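Local coordinates for protein type III secretion system effector HopBA1 (Pseudomonas syringae pv. aptata, PDB 5T09) that acts as a virulence factor that the Arabidopsis resistance protein RBA1 recognises, enhancing RBA1 self-association and so triggering plant cell death, at residues V37-G42 and S230-A235; V41-D46 and P207-S212; E125-A130 and I186-A191; G57-P62 and L120-E125. All blocks are in the same frame, centred on the assembly; numbering follows the deposited sequence.

Contact 1. Residues V37-G42 and S230-A235; sequences VDTLVG and SHIVIA
Thr39 and Leu40, on helix 36-46, pack against Ile232 and Ile234 of strand 232-235. The short helix and strand axes approach to 9.3 Å and run close to antiparallel, with 153° between their N-to-C directions. The alternate residues Ile232 and Ile234 direct their CB atoms toward the helix, while Val233 between them directs its own away. Thr39, the first of the helix residues to engage, points its CB at the strand and splits its two branches. A chi1 of -64° sets OG1 beside the backbone N, which leaves CG2 anti to that N and directed at the strand. Thr39 CG2 lies 3.8 Å from Ile234 CG1 and 3.9 Å from Ile232 CD1, and the threonine and isoleucine side chains lie alongside one another, pointing opposite ways. The other branch, OG1, is hydrogen-bonded to the carbonyl O of Gly35. Leu40 follows with a lighter touch through its stem, Leu40 CB standing 4.3 Å from Ile234 CD1, while its side chain also rests on Ile211 of strand 209-214. The helix thus covers a strand near one end of the parallel part of the alpha/beta sheet. Every touching atom across the interface is carbon and all four residues are buried, which implies that the union is dispersive and hydrophobic; the threonine hydroxyl is satisfied by Gly35, just ahead of the helix.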
loop_
_atom_site.group_PDB
_atom_site.type_symbol
_atom_site.label_atom_id
_atom_site.label_comp_id
_atom_site.label_asym_id
_atom_site.label_seq_id
_atom_site.Cartn_x
_atom_site.Cartn_y
_atom_site.Cartn_z
ATOM N N VAL A 37 2.873 -9.332 11.650
ATOM C CA VAL A 37 3.578 -8.098 11.992
ATOM C C VAL A 37 5.080 -8.290 11.825
ATOM O O VAL A 37 5.769 -7.454 11.230
ATOM C CB VAL A 37 3.222 -7.654 13.424
ATOM C CG1 VAL A 37 4.016 -6.409 13.816
ATOM C CG2 VAL A 37 1.728 -7.386 13.547
ATOM N N ASP A 38 5.609 -9.397 12.351
ATOM C CA ASP A 38 7.044 -9.649 12.263
ATOM C C ASP A 38 7.509 -9.704 10.813
ATOM O O ASP A 38 8.610 -9.242 10.487
ATOM C CB ASP A 38 7.392 -10.952 12.983
ATOM C CG ASP A 38 7.111 -10.889 14.472
ATOM O OD1 ASP A 38 7.162 -9.780 15.044
ATOM O OD2 ASP A 38 6.842 -11.951 15.071
ATOM N N THR A 39 6.686 -10.268 9.926
ATOM C CA THR A 39 7.072 -10.367 8.522
ATOM C C THR A 39 7.094 -8.997 7.858
ATOM O O THR A 39 8.034 -8.674 7.120
ATOM C CB THR A 39 6.119 -11.307 7.782
ATOM O OG1 THR A 39 6.242 -12.633 8.314
ATOM C CG2 THR A 39 6.426 -11.336 6.285
ATOM N N LEU A 40 6.070 -8.176 8.102
ATOM C CA LEU A 40 6.009 -6.863 7.466
ATOM C C LEU A 40 7.156 -5.976 7.934
ATOM O O LEU A 40 7.819 -5.319 7.124
ATOM C CB LEU A 40 4.662 -6.204 7.757
ATOM C CG LEU A 40 4.476 -4.784 7.220
ATOM C CD1 LEU A 40 4.755 -4.716 5.723
ATOM C CD2 LEU A 40 3.073 -4.288 7.527
ATOM N N VAL A 41 7.403 -5.942 9.244
ATOM C CA VAL A 41 8.489 -5.123 9.778
ATOM C C VAL A 41 9.832 -5.623 9.264
ATOM O O VAL A 41 10.718 -4.831 8.920
ATOM C CB VAL A 41 8.435 -5.112 11.317
ATOM C CG1 VAL A 41 9.621 -4.344 11.898
ATOM C CG2 VAL A 41 7.122 -4.505 11.794
ATOM N N GLY A 42 10.009 -6.944 9.207
ATOM C CA GLY A 42 11.257 -7.488 8.700
ATOM C C GLY A 42 11.487 -7.141 7.242
ATOM O O GLY A 42 12.622 -6.896 6.822
ATOM N N SER A 230 4.464 -10.731 -6.866
ATOM C CA SER A 230 4.927 -10.257 -5.567
ATOM C C SER A 230 6.156 -11.073 -5.196
ATOM O O SER A 230 6.445 -12.104 -5.808
ATOM C CB SER A 230 3.849 -10.388 -4.491
ATOM O OG SER A 230 3.583 -11.756 -4.210
ATOM N N HIS A 231 6.875 -10.603 -4.179
ATOM C CA HIS A 231 8.045 -11.310 -3.674
ATOM C C HIS A 231 7.744 -12.173 -2.457
ATOM O O HIS A 231 8.299 -13.268 -2.333
ATOM C CB HIS A 231 9.151 -10.315 -3.324
ATOM C CG HIS A 231 9.650 -9.529 -4.497
ATOM N ND1 HIS A 231 9.165 -8.279 -4.815
ATOM C CD2 HIS A 231 10.585 -9.819 -5.433
ATOM C CE1 HIS A 231 9.785 -7.829 -5.891
ATOM N NE2 HIS A 231 10.650 -8.746 -6.288
ATOM N N ILE A 232 6.892 -11.705 -1.544
ATOM C CA ILE A 232 6.496 -12.494 -0.384
ATOM C C ILE A 232 4.992 -12.380 -0.199
ATOM O O ILE A 232 4.378 -11.359 -0.524
ATOM C CB ILE A 232 7.236 -12.065 0.907
ATOM C CG1 ILE A 232 6.963 -10.597 1.245
ATOM C CG2 ILE A 232 8.732 -12.316 0.764
ATOM C CD1 ILE A 232 7.388 -10.218 2.652
ATOM N N VAL A 233 4.399 -13.448 0.326
ATOM C CA VAL A 233 2.968 -13.516 0.588
ATOM C C VAL A 233 2.775 -13.603 2.094
ATOM O O VAL A 233 3.357 -14.475 2.751
ATOM C CB VAL A 233 2.320 -14.722 -0.115
ATOM C CG1 VAL A 233 0.800 -14.626 -0.031
ATOM C CG2 VAL A 233 2.783 -14.818 -1.562
ATOM N N ILE A 234 1.970 -12.697 2.638
ATOM C CA ILE A 234 1.625 -12.694 4.054
ATOM C C ILE A 234 0.289 -13.407 4.209
ATOM O O ILE A 234 -0.701 -13.040 3.562
ATOM C CB ILE A 234 1.565 -11.263 4.613
ATOM C CG1 ILE A 234 2.985 -10.700 4.742
ATOM C CG2 ILE A 234 0.835 -11.231 5.964
ATOM C CD1 ILE A 234 3.056 -9.273 5.251
ATOM N N ALA A 235 0.261 -14.427 5.060
ATOM C CA ALA A 235 -0.965 -15.166 5.321
ATOM C C ALA A 235 -1.864 -14.360 6.247
ATOM O O ALA A 235 -1.418 -13.874 7.291
ATOM C CB ALA A 235 -0.646 -16.526 5.940
#

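Contact 2. Residues V41-D46 and P207-S212; sequences VGAASD and PGLVIS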
loop_
_atom_site.group_PDB
_atom_site.type_symbol
_atom_site.label_atom_id
_atom_site.label_comp_id
_atom_site.label_asym_id
_atom_site.label_seq_id
_atom_site.Cartn_x
_atom_site.Cartn_y
_atom_site.Cartn_z
ATOM N N VAL A 41 7.403 -5.942 9.244
ATOM C CA VAL A 41 8.489 -5.123 9.778
ATOM C C VAL A 41 9.832 -5.623 9.264
ATOM O O VAL A 41 10.718 -4.831 8.920
ATOM C CB VAL A 41 8.435 -5.112 11.317
ATOM C CG1 VAL A 41 9.621 -4.344 11.898
ATOM C CG2 VAL A 41 7.122 -4.505 11.794
ATOM N N GLY A 42 10.009 -6.944 9.207
ATOM C CA GLY A 42 11.257 -7.488 8.700
ATOM C C GLY A 42 11.487 -7.141 7.242
ATOM O O GLY A 42 12.622 -6.896 6.822
ATOM N N ALA A 43 10.414 -7.115 6.449
ATOM C CA ALA A 43 10.541 -6.745 5.044
ATOM C C ALA A 43 10.928 -5.280 4.897
ATOM O O ALA A 43 11.752 -4.932 4.044
ATOM C CB ALA A 43 9.237 -7.038 4.304
ATOM N N ALA A 44 10.344 -4.405 5.719
ATOM C CA ALA A 44 10.743 -3.002 5.700
ATOM C C ALA A 44 12.151 -2.821 6.246
ATOM O O ALA A 44 12.888 -1.947 5.776
ATOM C CB ALA A 44 9.750 -2.159 6.503
ATOM N N SER A 45 12.546 -3.635 7.228
ATOM C CA SER A 45 13.891 -3.530 7.776
ATOM C C SER A 45 14.949 -3.894 6.742
ATOM O O SER A 45 16.069 -3.380 6.800
ATOM C CB SER A 45 14.032 -4.425 9.008
ATOM O OG SER A 45 15.337 -4.331 9.552
ATOM N N ASP A 46 14.610 -4.758 5.786
ATOM C CA ASP A 46 15.576 -5.240 4.808
ATOM C C ASP A 46 15.565 -4.458 3.500
ATOM O O ASP A 46 16.436 -4.692 2.656
ATOM C CB ASP A 46 15.316 -6.722 4.506
ATOM C CG ASP A 46 15.461 -7.604 5.734
ATOM O OD1 ASP A 46 16.174 -7.203 6.677
ATOM O OD2 ASP A 46 14.864 -8.702 5.754
ATOM N N PRO A 207 12.232 0.103 -8.087
ATOM C CA PRO A 207 12.346 -1.255 -7.539
ATOM C C PRO A 207 12.071 -1.272 -6.042
ATOM O O PRO A 207 12.493 -0.383 -5.302
ATOM C CB PRO A 207 13.794 -1.649 -7.850
ATOM C CG PRO A 207 14.226 -0.734 -8.939
ATOM C CD PRO A 207 13.486 0.545 -8.719
ATOM N N GLY A 208 11.353 -2.298 -5.603
ATOM C CA GLY A 208 11.065 -2.455 -4.190
ATOM C C GLY A 208 10.510 -3.833 -3.914
ATOM O O GLY A 208 10.111 -4.564 -4.824
ATOM N N LEU A 209 10.495 -4.177 -2.630
ATOM C CA LEU A 209 9.917 -5.433 -2.173
ATOM C C LEU A 209 8.397 -5.319 -2.206
ATOM O O LEU A 209 7.825 -4.423 -1.579
ATOM C CB LEU A 209 10.424 -5.747 -0.764
ATOM C CG LEU A 209 10.153 -7.112 -0.115
ATOM C CD1 LEU A 209 8.734 -7.221 0.424
ATOM C CD2 LEU A 209 10.442 -8.234 -1.092
ATOM N N VAL A 210 7.743 -6.217 -2.943
ATOM C CA VAL A 210 6.293 -6.204 -3.096
ATOM C C VAL A 210 5.701 -7.306 -2.231
ATOM O O VAL A 210 6.145 -8.460 -2.289
ATOM C CB VAL A 210 5.881 -6.386 -4.568
ATOM C CG1 VAL A 210 4.362 -6.391 -4.698
ATOM C CG2 VAL A 210 6.484 -5.283 -5.426
ATOM N N ILE A 211 4.693 -6.950 -1.440
ATOM C CA ILE A 211 3.999 -7.880 -0.559
ATOM C C ILE A 211 2.604 -8.130 -1.109
ATOM O O ILE A 211 1.917 -7.196 -1.537
ATOM C CB ILE A 211 3.922 -7.339 0.882
ATOM C CG1 ILE A 211 5.329 -7.188 1.465
ATOM C CG2 ILE A 211 3.052 -8.258 1.756
ATOM C CD1 ILE A 211 5.371 -6.594 2.862
ATOM N N SER A 212 2.189 -9.392 -1.092
ATOM C CA SER A 212 0.834 -9.800 -1.421
ATOM C C SER A 212 0.244 -10.528 -0.223
ATOM O O SER A 212 0.940 -10.827 0.751
ATOM C CB SER A 212 0.806 -10.707 -2.658
ATOM O OG SER A 212 1.467 -11.930 -2.399
#
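Ala43 CB is the single helix atom that carries this contact, resting over the ends of two side chains of strand 209-214. Leu209 CD1 approaches Ala43 CB to 3.9 Å and Ile211 CD1 approaches it to 4.1 Å, so two methyls meet one methyl of the helix from the strand side. Both strand residues point their CB toward the helix, but they reach it by different torsions. In Leu209 the CG stands anti to the backbone N (chi1 -171°), and a chi2 of -78° keeps CD1 from continuing the chain away from CA; this turned-aside methyl is the one presented to the helix, while CD2 packs on His231. Ile211 uses its longer branch: CG1 lies beside the backbone N, anti to the carbonyl carbon, and the extended chi2 of 177° carries CD1 straight out from the sheet. The nearest CA atoms, those of Ala43 and Leu209, are 7.4 Å apart. This is helix-on-sheet packing in an alpha/beta fold with a parallel core, where helix 36-46 lies over strand 209-214 and its neighbour 232-235; Ile211 also touches Ile232 and Ile234 there. On its other edge the strand pairs with 49-54, through backbone bonds of Leu209 and Ile211 to Tyr51.

Contact 3. Residues E125-A130 and I186-A191; sequences EALCSA and IVWGGA
Trp188 drives the six-membered half of its indole against helix 117-132, where Ala126 and Leu127 meet its far corner. Ala126 CB lies 4.2 Å from both CZ3 and CH2 of Trp188, and Leu127 CD2 comes to 4.1 Å from Trp188 CZ3; both methyls approach the ring obliquely. The nearest CA atoms, of Leu127 and Trp188, are 10.7 Å apart, a distance bridged by side chains, chiefly the indole. It spans that gap because Trp188 CG is anti to the backbone N (chi1 180°), which sends the ring outward from the strand. Leu127 leaves its helix alongside the strand rather than straight at it, and a chi2 of -179° sends CD1 on along the chain and turns CD2 aside, to the indole. The contact is helix-on-sheet packing at the middle of an alpha/beta fold: strand 184-190 is flanked by strands 77-82 and 49-54, and the helix covers this face. Trp188 is held at its other end too, since NE1 is hydrogen-bonded to Asp54 OD1 and the ring stands edge-to-face with Phe84. One polar pair within the helix turns away from the strand. Ser129 OG donates to Glu125 O at 2.6 Å from above the carbonyl plane, 41° out of it, while Ser129 N reaches Glu125 O from the opposite face at 2.8 Å, so this carbonyl is gripped by two donors from one residue.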
loop_
_atom_site.group_PDB
_atom_site.type_symbol
_atom_site.label_atom_id
_atom_site.label_comp_id
_atom_site.label_asym_id
_atom_site.label_seq_id
_atom_site.Cartn_x
_atom_site.Cartn_y
_atom_site.Cartn_z
ATOM N N GLU A 125 -8.093 4.394 10.485
ATOM C CA GLU A 125 -7.310 4.115 11.685
ATOM C C GLU A 125 -5.847 3.862 11.339
ATOM O O GLU A 125 -4.944 4.310 12.056
ATOM C CB GLU A 125 -7.892 2.916 12.440
ATOM C CG GLU A 125 -7.219 2.661 13.783
ATOM C CD GLU A 125 -7.710 1.395 14.469
ATOM O OE1 GLU A 125 -8.192 0.479 13.770
ATOM O OE2 GLU A 125 -7.608 1.319 15.713
ATOM N N ALA A 126 -5.592 3.148 10.241
ATOM C CA ALA A 126 -4.215 2.840 9.863
ATOM C C ALA A 126 -3.447 4.101 9.485
ATOM O O ALA A 126 -2.293 4.278 9.894
ATOM C CB ALA A 126 -4.199 1.837 8.710
ATOM N N LEU A 127 -4.062 4.985 8.701
ATOM C CA LEU A 127 -3.406 6.240 8.349
ATOM C C LEU A 127 -3.122 7.068 9.596
ATOM O O LEU A 127 -2.023 7.612 9.757
ATOM C CB LEU A 127 -4.272 7.026 7.367
ATOM C CG LEU A 127 -4.594 6.326 6.045
ATOM C CD1 LEU A 127 -5.438 7.234 5.166
ATOM C CD2 LEU A 127 -3.323 5.902 5.323
ATOM N N CYS A 128 -4.106 7.176 10.489
ATOM C CA CYS A 128 -3.900 7.917 11.728
ATOM C C CYS A 128 -2.810 7.278 12.579
ATOM O O CYS A 128 -1.940 7.977 13.109
ATOM C CB CYS A 128 -5.212 8.005 12.505
ATOM S SG CYS A 128 -6.430 9.116 11.760
ATOM N N SER A 129 -2.832 5.947 12.713
ATOM C CA SER A 129 -1.835 5.270 13.539
ATOM C C SER A 129 -0.434 5.468 12.980
ATOM O O SER A 129 0.533 5.592 13.738
ATOM C CB SER A 129 -2.161 3.780 13.646
ATOM O OG SER A 129 -3.494 3.583 14.089
ATOM N N ALA A 130 -0.303 5.498 11.653
ATOM C CA ALA A 130 0.990 5.801 11.049
ATOM C C ALA A 130 1.393 7.240 11.339
ATOM O O ALA A 130 2.531 7.510 11.742
ATOM C CB ALA A 130 0.936 5.552 9.541
ATOM N N ILE A 186 7.070 3.152 2.414
ATOM C CA ILE A 186 6.136 2.116 1.996
ATOM C C ILE A 186 5.116 2.759 1.072
ATOM O O ILE A 186 4.601 3.846 1.366
ATOM C CB ILE A 186 5.441 1.450 3.198
ATOM C CG1 ILE A 186 6.461 0.669 4.026
ATOM C CG2 ILE A 186 4.309 0.527 2.728
ATOM C CD1 ILE A 186 5.935 0.184 5.358
ATOM N N VAL A 187 4.833 2.094 -0.044
ATOM C CA VAL A 187 3.779 2.492 -0.968
ATOM C C VAL A 187 2.650 1.482 -0.844
ATOM O O VAL A 187 2.865 0.275 -1.015
ATOM C CB VAL A 187 4.296 2.578 -2.414
ATOM C CG1 VAL A 187 3.145 2.719 -3.404
ATOM C CG2 VAL A 187 5.259 3.742 -2.551
ATOM N N TRP A 188 1.450 1.977 -0.552
ATOM C CA TRP A 188 0.282 1.146 -0.274
ATOM C C TRP A 188 -0.777 1.471 -1.317
ATOM O O TRP A 188 -1.297 2.592 -1.353
ATOM C CB TRP A 188 -0.219 1.401 1.148
ATOM C CG TRP A 188 -1.422 0.610 1.561
ATOM C CD1 TRP A 188 -1.937 -0.498 0.956
ATOM C CD2 TRP A 188 -2.258 0.878 2.689
ATOM N NE1 TRP A 188 -3.044 -0.940 1.644
ATOM C CE2 TRP A 188 -3.261 -0.109 2.713
ATOM C CE3 TRP A 188 -2.254 1.859 3.685
ATOM C CZ2 TRP A 188 -4.253 -0.140 3.691
ATOM C CZ3 TRP A 188 -3.236 1.825 4.654
ATOM C CH2 TRP A 188 -4.224 0.836 4.648
ATOM N N GLY A 189 -1.081 0.499 -2.171
ATOM C CA GLY A 189 -2.025 0.702 -3.253
ATOM C C GLY A 189 -2.504 -0.629 -3.781
ATOM O O GLY A 189 -2.006 -1.692 -3.399
ATOM N N GLY A 190 -3.485 -0.556 -4.678
ATOM C CA GLY A 190 -4.100 -1.749 -5.231
ATOM C C GLY A 190 -3.104 -2.737 -5.797
ATOM O O GLY A 190 -2.248 -2.373 -6.609
ATOM N N ALA A 191 -3.231 -4.003 -5.389
ATOM C CA ALA A 191 -2.256 -5.022 -5.763
ATOM C C ALA A 191 -2.163 -5.200 -7.274
ATOM O O ALA A 191 -1.105 -5.586 -7.785
ATOM C CB ALA A 191 -2.612 -6.351 -5.098
#

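Contact 4. Residues G57-P62 and L120-E125; sequences GKLFIP and LDKVSE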
loop_
_atom_site.group_PDB
_atom_site.type_symbol
_atom_site.label_atom_id
_atom_site.label_comp_id
_atom_site.label_asym_id
_atom_site.label_seq_id
_atom_site.Cartn_x
_atom_site.Cartn_y
_atom_site.Cartn_z
ATOM N N GLY A 57 -11.247 -3.503 0.590
ATOM C CA GLY A 57 -12.352 -4.057 1.339
ATOM C C GLY A 57 -11.961 -5.091 2.374
ATOM O O GLY A 57 -12.795 -5.442 3.218
ATOM N N LYS A 58 -10.725 -5.579 2.345
ATOM C CA LYS A 58 -10.291 -6.640 3.245
ATOM C C LYS A 58 -9.722 -6.019 4.515
ATOM O O LYS A 58 -8.725 -5.291 4.463
ATOM C CB LYS A 58 -9.260 -7.536 2.559
ATOM C CG LYS A 58 -9.787 -8.260 1.324
ATOM C CD LYS A 58 -10.959 -9.177 1.651
ATOM C CE LYS A 58 -11.394 -9.961 0.425
ATOM N NZ LYS A 58 -12.538 -10.862 0.710
ATOM N N LEU A 59 -10.356 -6.320 5.651
ATOM C CA LEU A 59 -10.010 -5.676 6.916
ATOM C C LEU A 59 -8.605 -6.040 7.386
ATOM O O LEU A 59 -7.954 -5.238 8.064
ATOM C CB LEU A 59 -11.033 -6.067 7.984
ATOM C CG LEU A 59 -12.487 -5.689 7.682
ATOM C CD1 LEU A 59 -13.445 -6.454 8.577
ATOM C CD2 LEU A 59 -12.691 -4.196 7.847
ATOM N N PHE A 60 -8.122 -7.237 7.047
ATOM C CA PHE A 60 -6.857 -7.709 7.605
ATOM C C PHE A 60 -5.709 -6.757 7.292
ATOM O O PHE A 60 -4.830 -6.540 8.134
ATOM C CB PHE A 60 -6.538 -9.108 7.076
ATOM C CG PHE A 60 -5.170 -9.598 7.453
ATOM C CD1 PHE A 60 -4.961 -10.252 8.657
ATOM C CD2 PHE A 60 -4.091 -9.402 6.604
ATOM C CE1 PHE A 60 -3.706 -10.701 9.007
ATOM C CE2 PHE A 60 -2.833 -9.851 6.950
ATOM C CZ PHE A 60 -2.639 -10.499 8.153
ATOM N N ILE A 61 -5.691 -6.188 6.091
ATOM C CA ILE A 61 -4.534 -5.440 5.604
ATOM C C ILE A 61 -4.403 -4.123 6.362
ATOM O O ILE A 61 -3.331 -3.850 6.921
ATOM C CB ILE A 61 -4.625 -5.236 4.082
ATOM C CG1 ILE A 61 -4.509 -6.598 3.386
ATOM C CG2 ILE A 61 -3.527 -4.302 3.585
ATOM C CD1 ILE A 61 -4.837 -6.597 1.914
ATOM N N PRO A 62 -5.435 -3.274 6.418
ATOM C CA PRO A 62 -5.304 -2.046 7.220
ATOM C C PRO A 62 -5.103 -2.314 8.703
ATOM O O PRO A 62 -4.403 -1.544 9.370
ATOM C CB PRO A 62 -6.620 -1.300 6.947
ATOM C CG PRO A 62 -7.560 -2.334 6.435
ATOM C CD PRO A 62 -6.712 -3.314 5.687
ATOM N N LEU A 120 -13.302 1.192 5.427
ATOM C CA LEU A 120 -12.905 2.596 5.400
ATOM C C LEU A 120 -12.526 3.075 6.793
ATOM O O LEU A 120 -11.594 3.872 6.954
ATOM C CB LEU A 120 -14.026 3.463 4.827
ATOM C CG LEU A 120 -13.609 4.906 4.514
ATOM C CD1 LEU A 120 -12.657 4.937 3.323
ATOM C CD2 LEU A 120 -14.807 5.801 4.256
ATOM N N ASP A 121 -13.239 2.601 7.817
ATOM C CA ASP A 121 -12.867 2.928 9.190
ATOM C C ASP A 121 -11.476 2.397 9.519
ATOM O O ASP A 121 -10.646 3.108 10.097
ATOM C CB ASP A 121 -13.905 2.360 10.158
ATOM C CG ASP A 121 -13.629 2.740 11.598
ATOM O OD1 ASP A 121 -12.885 2.002 12.277
ATOM O OD2 ASP A 121 -14.157 3.777 12.050
ATOM N N LYS A 122 -11.201 1.139 9.155
ATOM C CA LYS A 122 -9.893 0.556 9.450
ATOM C C LYS A 122 -8.791 1.234 8.645
ATOM O O LYS A 122 -7.678 1.433 9.151
ATOM C CB LYS A 122 -9.908 -0.948 9.178
ATOM C CG LYS A 122 -10.780 -1.755 10.138
ATOM C CD LYS A 122 -10.305 -1.596 11.575
ATOM C CE LYS A 122 -10.913 -2.636 12.503
ATOM N NZ LYS A 122 -10.374 -2.498 13.888
ATOM N N VAL A 123 -9.069 1.589 7.390
ATOM C CA VAL A 123 -8.090 2.336 6.605
ATOM C C VAL A 123 -7.771 3.656 7.295
ATOM O O VAL A 123 -6.606 4.041 7.432
ATOM C CB VAL A 123 -8.604 2.560 5.170
ATOM C CG1 VAL A 123 -7.672 3.501 4.400
ATOM C CG2 VAL A 123 -8.724 1.236 4.440
ATOM N N SER A 124 -8.808 4.368 7.742
ATOM C CA SER A 124 -8.590 5.633 8.434
ATOM C C SER A 124 -7.778 5.435 9.708
ATOM O O SER A 124 -6.865 6.217 9.998
ATOM C CB SER A 124 -9.932 6.292 8.749
ATOM O OG SER A 124 -10.679 6.498 7.562
ATOM N N GLU A 125 -8.093 4.394 10.485
ATOM C CA GLU A 125 -7.310 4.115 11.685
ATOM C C GLU A 125 -5.847 3.862 11.339
ATOM O O GLU A 125 -4.944 4.310 12.056
ATOM C CB GLU A 125 -7.892 2.916 12.440
ATOM C CG GLU A 125 -7.219 2.661 13.783
ATOM C CD GLU A 125 -7.710 1.395 14.469
ATOM O OE1 GLU A 125 -8.192 0.479 13.770
ATOM O OE2 GLU A 125 -7.608 1.319 15.713
#
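The first turn of helix 60-74 comes up against the middle of helix 117-132, with Pro62 CA and Val123 CA 5.2 Å apart, close enough for a side chain to rest directly on the opposing backbone. Pro62 does this: its CB lies 3.7 Å from Lys122 O and 3.8 Å from Val123 N, so one ring carbon lies on the peptide that joins these two residues. Next to it in the ring, Pro62 CG meets Lys122 CB at 3.9 Å, the two side chains crossing at about a right angle. Val123 adds its CG2, the branch beside its backbone N, 4.1 Å from Pro62 CB. This is helix-to-helix packing in the helical layer over one face of the parallel sheet, and the compact proline ring is consistent with so close an approach. Leu59, three residues before Pro62, adds a more exposed contact: Leu59 CD2 reaches Lys122 CG at 3.9 Å, with the two chains crossing at an angle. Lys122 thus contributes its hydrocarbon stem to both neighbours. A bend at chi2 (-60°) then swings the rest of the chain away, and its ammonium forms a long ion pair with Glu125, NZ to OE1 3.7 Å, one turn on. On the side of the helix away from Pro62, Ser124 OG bonds to Leu120 O at 2.8 Å, and Leu120 packs on Lys105 and Leu108 of helix 101-112. Leu59 also packs on Trp119, as does Pro62.

Overall arrangement
Contacts 1 and 2 use successive turns of helix 36-46 on neighbouring strands, 232-235 and 209-214; their centres are 7 Å apart, and Ser230 OG lies 2.8 Å from Ser212 OG, a probable hydrogen bond. Contacts 3 and 4 likewise share helix 117-132, centres 9 Å apart, and meet where Trp188 CH2 lies 3.9 Å from Pro62 CB. Contact 3 is the most central, its centre about 5 Å from that of the chain. The three helix-on-sheet contacts are wholly buried and join carbon to carbon: aliphatic carbons in contacts 1 and 2, three methyls in contact 2, and an indole in contact 3. Contact 4, between helices and partly buried, instead sets proline on a peptide and ends in a lysine-glutamate pair.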